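Local coordinates for protein Exo beta-1,2-glucooligosaccharide sophorohydrolase (non-reducing end) (Parabacteroides distasonis ATCC 8503, PDB 5Z06) that hydrolyses linear beta-1,2-glucan and beta-1,2-glucooligosaccharides of four or more glucose units, releasing sophorose from the non-reducing end, at residues F296-E301 with L666-V671; M290-N295 with P670-I675. All blocks are in the same frame, centred on the assembly; numbering follows the deposited sequence.

How the interactions relate
Interactions 1 and 2 are neighbouring parts of one interface between helix 284-297 and helix 665-680, with centres about 7 Å apart. Both are buried, and they share Pro670 and Val671, where the second helix is kinked. Interaction 2 is helix against helix, with small branched aliphatic side chains on one part of the seam and hydrogen bonds to main-chain carbonyls on another. Interaction 1 lies where the chain leaves helix 284-297: here aromatic rings reach across to the early turns of the other helix, and partly exposed Leu666 marks its less enclosed side. Its chemistry is aromatic packing with one less certain polar contact, whereas interaction 2 has two cross-helix bonds.

Interaction 1: F296-E301 with L666-V671; sequences FRYYWE and LNQAPV
Tyr299 drives its phenol end against the backbone and methyl group of Ala669, making the tight part of this contact. Its CG is anti to the carbonyl carbon (chi1 -55°), and from there the long, flat ring spans the gap between the two segments. Ring carbon CZ of Tyr299 lies 3.4 Å from CB of Ala669, so a residue no bulkier than alanine suits the place. Ala669 N donates to Tyr299 OH at 2.8 Å; the bond is bent, 136° at the hydrogen, and the hydroxyl lies too close to an atom elsewhere in the model, so this bond is doubtful. CB of Gln668 meets the ring at its edge, near its plane, 3.7 Å from CE2 of Tyr299. Over one face stands Tyr298, its CD1 3.3 Å above the plane of the Tyr299 ring, over the centre. A leucine in place of Tyr299 would probably open a gap beside the Ala669 methyl and leave the Tyr298 ring without the flat surface it rests on.

The rest of the contact is looser. CD2 of Tyr298 comes no nearer than 4.2 Å to CG of Gln668, whose chain bends at chi2 (-49°) and carries the amide away to the carbonyls of Tyr646 and Phe648. Leu666 is partly exposed; its backbone N is 4.3 Å from Tyr299 OH, while its side chain points away and has a bound glycerol about 3 Å off.

The contact joins the chain leaving helix 284-297 to the first turns of helix 665-680. Helix 323-338 packs on Ala669 through Phe328 and Ala332, and Phe663 of strand 663-664 touches both Tyr298 and Gln668.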
loop_
_atom_site.group_PDB
_atom_site.type_symbol
_atom_site.label_atom_id
_atom_site.label_comp_id
_atom_site.label_asym_id
_atom_site.label_seq_id
_atom_site.Cartn_x
_atom_site.Cartn_y
_atom_site.Cartn_z
ATOM N N PHE A 296 4.541 -10.491 5.664
ATOM C CA PHE A 296 5.113 -10.351 7.000
ATOM C C PHE A 296 6.278 -9.350 7.031
ATOM O O PHE A 296 6.415 -8.566 7.975
ATOM C CB PHE A 296 5.544 -11.733 7.487
ATOM C CG PHE A 296 6.538 -11.720 8.576
ATOM C CD1 PHE A 296 7.898 -11.658 8.287
ATOM C CD2 PHE A 296 6.134 -11.817 9.894
ATOM C CE1 PHE A 296 8.840 -11.674 9.299
ATOM C CE2 PHE A 296 7.078 -11.855 10.914
ATOM C CZ PHE A 296 8.428 -11.788 10.618
ATOM N N ARG A 297 7.096 -9.354 5.979
ATOM C CA ARG A 297 8.247 -8.463 5.908
ATOM C C ARG A 297 7.867 -7.019 6.169
ATOM O O ARG A 297 8.601 -6.292 6.801
ATOM C CB ARG A 297 8.905 -8.538 4.546
ATOM C CG ARG A 297 9.555 -9.854 4.188
ATOM C CD ARG A 297 9.933 -9.817 2.718
ATOM N NE ARG A 297 10.295 -11.143 2.248
ATOM C CZ ARG A 297 10.338 -11.499 0.978
ATOM N NH1 ARG A 297 10.074 -10.625 0.003
ATOM N NH2 ARG A 297 10.676 -12.734 0.676
ATOM N N TYR A 298 6.725 -6.610 5.644
ATOM C CA TYR A 298 6.229 -5.268 5.853
ATOM C C TYR A 298 6.210 -4.837 7.335
ATOM O O TYR A 298 6.466 -3.681 7.654
ATOM C CB TYR A 298 4.823 -5.170 5.255
ATOM C CG TYR A 298 4.293 -3.800 5.254
ATOM C CD1 TYR A 298 3.723 -3.279 6.388
ATOM C CD2 TYR A 298 4.410 -2.993 4.137
ATOM C CE1 TYR A 298 3.242 -1.995 6.419
ATOM C CE2 TYR A 298 3.918 -1.691 4.139
ATOM C CZ TYR A 298 3.343 -1.200 5.297
ATOM O OH TYR A 298 2.874 0.075 5.377
ATOM N N TYR A 299 5.869 -5.767 8.209
ATOM C CA TYR A 299 5.647 -5.515 9.632
ATOM C C TYR A 299 6.867 -5.893 10.440
ATOM O O TYR A 299 6.982 -5.511 11.597
ATOM C CB TYR A 299 4.432 -6.313 10.107
ATOM C CG TYR A 299 3.278 -5.976 9.252
ATOM C CD1 TYR A 299 2.514 -4.859 9.510
ATOM C CD2 TYR A 299 2.992 -6.727 8.113
ATOM C CE1 TYR A 299 1.466 -4.500 8.678
ATOM C CE2 TYR A 299 1.971 -6.374 7.270
ATOM C CZ TYR A 299 1.217 -5.264 7.542
ATOM O OH TYR A 299 0.203 -4.965 6.696
ATOM N N TRP A 300 7.762 -6.677 9.836
ATOM C CA TRP A 300 8.991 -7.040 10.484
ATOM C C TRP A 300 10.108 -6.054 10.121
ATOM O O TRP A 300 10.269 -5.053 10.802
ATOM C CB TRP A 300 9.331 -8.492 10.177
ATOM C CG TRP A 300 10.435 -8.942 11.053
ATOM C CD1 TRP A 300 11.693 -9.278 10.684
ATOM C CD2 TRP A 300 10.375 -9.066 12.471
ATOM N NE1 TRP A 300 12.424 -9.638 11.786
ATOM C CE2 TRP A 300 11.641 -9.496 12.903
ATOM C CE3 TRP A 300 9.362 -8.866 13.423
ATOM C CZ2 TRP A 300 11.930 -9.727 14.248
ATOM C CZ3 TRP A 300 9.642 -9.101 14.750
ATOM C CH2 TRP A 300 10.920 -9.535 15.151
ATOM N N GLU A 301 10.869 -6.306 9.065
ATOM C CA GLU A 301 11.916 -5.390 8.663
ATOM C C GLU A 301 11.364 -4.045 8.213
ATOM O O GLU A 301 12.045 -3.022 8.301
ATOM C CB GLU A 301 12.743 -6.019 7.547
ATOM C CG GLU A 301 12.015 -6.125 6.228
ATOM C CD GLU A 301 12.748 -6.976 5.235
ATOM O OE1 GLU A 301 12.758 -8.210 5.389
ATOM O OE2 GLU A 301 13.273 -6.383 4.272
ATOM N N LEU A 666 -2.484 -1.607 6.053
ATOM C CA LEU A 666 -3.778 -2.241 6.217
ATOM C C LEU A 666 -3.945 -3.510 5.402
ATOM O O LEU A 666 -4.736 -4.371 5.788
ATOM C CB LEU A 666 -4.909 -1.293 5.798
ATOM C CG LEU A 666 -5.320 -0.162 6.717
ATOM C CD1 LEU A 666 -6.322 0.668 5.950
ATOM C CD2 LEU A 666 -5.945 -0.710 7.987
ATOM N N ASN A 667 -3.266 -3.611 4.265
ATOM C CA ASN A 667 -3.606 -4.633 3.276
ATOM C C ASN A 667 -2.696 -5.848 3.270
ATOM O O ASN A 667 -3.083 -6.906 2.772
ATOM C CB ASN A 667 -3.661 -4.001 1.887
ATOM C CG ASN A 667 -4.818 -3.015 1.749
ATOM O OD1 ASN A 667 -5.731 -3.047 2.544
ATOM N ND2 ASN A 667 -4.787 -2.158 0.739
ATOM N N GLN A 668 -1.507 -5.730 3.821
ATOM C CA GLN A 668 -0.566 -6.858 3.694
ATOM C C GLN A 668 -0.801 -7.853 4.802
ATOM O O GLN A 668 -0.822 -9.050 4.556
ATOM C CB GLN A 668 0.894 -6.390 3.683
ATOM C CG GLN A 668 1.325 -5.448 2.566
ATOM C CD GLN A 668 0.908 -5.904 1.187
ATOM O OE1 GLN A 668 -0.232 -5.688 0.801
ATOM N NE2 GLN A 668 1.818 -6.570 0.449
ATOM N N ALA A 669 -0.963 -7.376 6.027
ATOM C CA ALA A 669 -1.058 -8.296 7.171
ATOM C C ALA A 669 -2.283 -9.207 7.080
ATOM O O ALA A 669 -2.187 -10.413 7.394
ATOM C CB ALA A 669 -1.059 -7.546 8.491
ATOM N N PRO A 670 -3.443 -8.662 6.637
ATOM C CA PRO A 670 -4.579 -9.563 6.529
ATOM C C PRO A 670 -4.301 -10.765 5.679
ATOM O O PRO A 670 -4.864 -11.825 5.929
ATOM C CB PRO A 670 -5.656 -8.686 5.898
ATOM C CG PRO A 670 -5.410 -7.396 6.593
ATOM C CD PRO A 670 -3.894 -7.266 6.553
ATOM N N VAL A 671 -3.420 -10.616 4.705
ATOM C CA VAL A 671 -3.106 -11.734 3.832
ATOM C C VAL A 671 -2.372 -12.810 4.645
ATOM O O VAL A 671 -2.778 -13.977 4.667
ATOM C CB VAL A 671 -2.276 -11.281 2.629
ATOM C CG1 VAL A 671 -1.872 -12.490 1.766
ATOM C CG2 VAL A 671 -3.070 -10.245 1.827
#

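Interaction 2: M290-N295 with P670-I675; sequences MVQEAN and PVTVMI
Gln292 and Thr672 grip each other where helices 284-297 and 665-680 pack, a buried helix pair consistent with the (alpha/alpha)6 barrel of GH144 enzymes. The short axes approach to 8.2 Å, with their directions 140° apart. Gln292 is long enough to reach the backbone of the partner helix. Its CB passes 4.1 Å from CG2 of Thr672; next, CG lies 3.4 Å from CG2 of Ile675, and CD keeps beside that same methyl. At the tip NE2 donates to the backbone O of Thr672 at 3.0 Å, nearly straight (163°) and in the amide plane. The same nitrogen also bonds Glu676, while OE1 takes a bond from Arg679, so both ends of the amide are satisfied and its rotation is fixed.

Thr672 returns the favour: with OG1 anti to its carbonyl carbon (chi1 -58°), the hydroxyl donates to Gln292 O at 2.9 Å, in the carbonyl plane on a lone pair. Threonine thus offers a donor and a methyl within one small side chain.

Asn295 sends ND2 back to Val291 O at 2.7 Å, and the amide lies across Val671. Valines suit the remaining close approach, where CG1 of Val291 meets CG1 of Val671 at 3.5 Å, tighter than usual carbon contact.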
loop_
_atom_site.group_PDB
_atom_site.type_symbol
_atom_site.label_atom_id
_atom_site.label_comp_id
_atom_site.label_asym_id
_atom_site.label_seq_id
_atom_site.Cartn_x
_atom_site.Cartn_y
_atom_site.Cartn_z
ATOM N N MET A 290 5.395 -18.313 1.017
ATOM C CA MET A 290 6.048 -17.171 0.403
ATOM C C MET A 290 5.170 -15.929 0.537
ATOM O O MET A 290 5.654 -14.870 0.907
ATOM C CB MET A 290 6.305 -17.452 -1.078
ATOM C CG MET A 290 6.823 -16.276 -1.880
ATOM S SD MET A 290 6.684 -16.695 -3.620
ATOM C CE MET A 290 4.992 -16.223 -4.001
ATOM N N VAL A 291 3.889 -16.067 0.239
ATOM C CA VAL A 291 2.987 -14.925 0.310
ATOM C C VAL A 291 2.888 -14.422 1.748
ATOM O O VAL A 291 2.971 -13.233 1.991
ATOM C CB VAL A 291 1.613 -15.246 -0.276
ATOM C CG1 VAL A 291 0.634 -14.090 -0.049
ATOM C CG2 VAL A 291 1.750 -15.505 -1.768
ATOM N N GLN A 292 2.729 -15.341 2.688
ATOM C CA GLN A 292 2.671 -14.985 4.077
ATOM C C GLN A 292 3.946 -14.267 4.482
ATOM O O GLN A 292 3.891 -13.253 5.164
ATOM C CB GLN A 292 2.526 -16.235 4.932
ATOM C CG GLN A 292 1.141 -16.826 4.940
ATOM C CD GLN A 292 1.005 -17.866 6.028
ATOM O OE1 GLN A 292 1.578 -18.945 5.932
ATOM N NE2 GLN A 292 0.240 -17.545 7.071
ATOM N N GLU A 293 5.092 -14.804 4.053
ATOM C CA GLU A 293 6.383 -14.259 4.417
ATOM C C GLU A 293 6.600 -12.886 3.845
ATOM O O GLU A 293 6.989 -11.977 4.561
ATOM C CB GLU A 293 7.519 -15.174 3.948
ATOM C CG GLU A 293 8.936 -14.654 4.189
ATOM C CD GLU A 293 9.955 -15.284 3.234
ATOM O OE1 GLU A 293 9.651 -16.327 2.576
ATOM O OE2 GLU A 293 11.070 -14.724 3.128
ATOM N N ALA A 294 6.390 -12.737 2.551
ATOM C CA ALA A 294 6.602 -11.446 1.921
ATOM C C ALA A 294 5.755 -10.346 2.582
ATOM O O ALA A 294 6.219 -9.230 2.769
ATOM C CB ALA A 294 6.293 -11.524 0.445
ATOM N N ASN A 295 4.516 -10.675 2.913
ATOM C CA ASN A 295 3.636 -9.710 3.551
ATOM C C ASN A 295 4.104 -9.450 4.972
ATOM O O ASN A 295 4.092 -8.341 5.429
ATOM C CB ASN A 295 2.218 -10.202 3.523
ATOM C CG ASN A 295 1.555 -9.993 2.177
ATOM O OD1 ASN A 295 1.103 -8.912 1.879
ATOM N ND2 ASN A 295 1.443 -11.052 1.390
ATOM N N PRO A 670 -3.443 -8.662 6.637
ATOM C CA PRO A 670 -4.579 -9.563 6.529
ATOM C C PRO A 670 -4.301 -10.765 5.679
ATOM O O PRO A 670 -4.864 -11.825 5.929
ATOM C CB PRO A 670 -5.656 -8.686 5.898
ATOM C CG PRO A 670 -5.410 -7.396 6.593
ATOM C CD PRO A 670 -3.894 -7.266 6.553
ATOM N N VAL A 671 -3.420 -10.616 4.705
ATOM C CA VAL A 671 -3.106 -11.734 3.832
ATOM C C VAL A 671 -2.372 -12.810 4.645
ATOM O O VAL A 671 -2.778 -13.977 4.667
ATOM C CB VAL A 671 -2.276 -11.281 2.629
ATOM C CG1 VAL A 671 -1.872 -12.490 1.766
ATOM C CG2 VAL A 671 -3.070 -10.245 1.827
ATOM N N THR A 672 -1.325 -12.402 5.339
ATOM C CA THR A 672 -0.588 -13.345 6.190
ATOM C C THR A 672 -1.528 -13.995 7.192
ATOM O O THR A 672 -1.546 -15.202 7.342
ATOM C CB THR A 672 0.532 -12.630 6.932
ATOM O OG1 THR A 672 1.402 -12.019 5.973
ATOM C CG2 THR A 672 1.352 -13.606 7.830
ATOM N N VAL A 673 -2.339 -13.170 7.841
ATOM C CA VAL A 673 -3.116 -13.599 8.977
ATOM C C VAL A 673 -4.226 -14.526 8.551
ATOM O O VAL A 673 -4.423 -15.568 9.161
ATOM C CB VAL A 673 -3.719 -12.395 9.711
ATOM C CG1 VAL A 673 -4.771 -12.851 10.723
ATOM C CG2 VAL A 673 -2.620 -11.620 10.408
ATOM N N MET A 674 -4.960 -14.140 7.507
ATOM C CA MET A 674 -6.084 -14.965 7.055
ATOM C C MET A 674 -5.599 -16.197 6.331
ATOM O O MET A 674 -6.223 -17.244 6.414
ATOM C CB MET A 674 -7.047 -14.151 6.200
ATOM C CG MET A 674 -7.687 -13.050 7.019
ATOM S SD MET A 674 -8.738 -13.755 8.298
ATOM C CE MET A 674 -10.346 -13.323 7.666
ATOM N N ILE A 675 -4.482 -16.101 5.624
ATOM C CA ILE A 675 -3.859 -17.339 5.132
ATOM C C ILE A 675 -3.654 -18.248 6.316
ATOM O O ILE A 675 -4.072 -19.402 6.264
ATOM C CB ILE A 675 -2.568 -17.118 4.334
ATOM C CG1 ILE A 675 -2.958 -16.566 2.949
ATOM C CG2 ILE A 675 -1.798 -18.431 4.174
ATOM C CD1 ILE A 675 -1.809 -16.075 2.099
#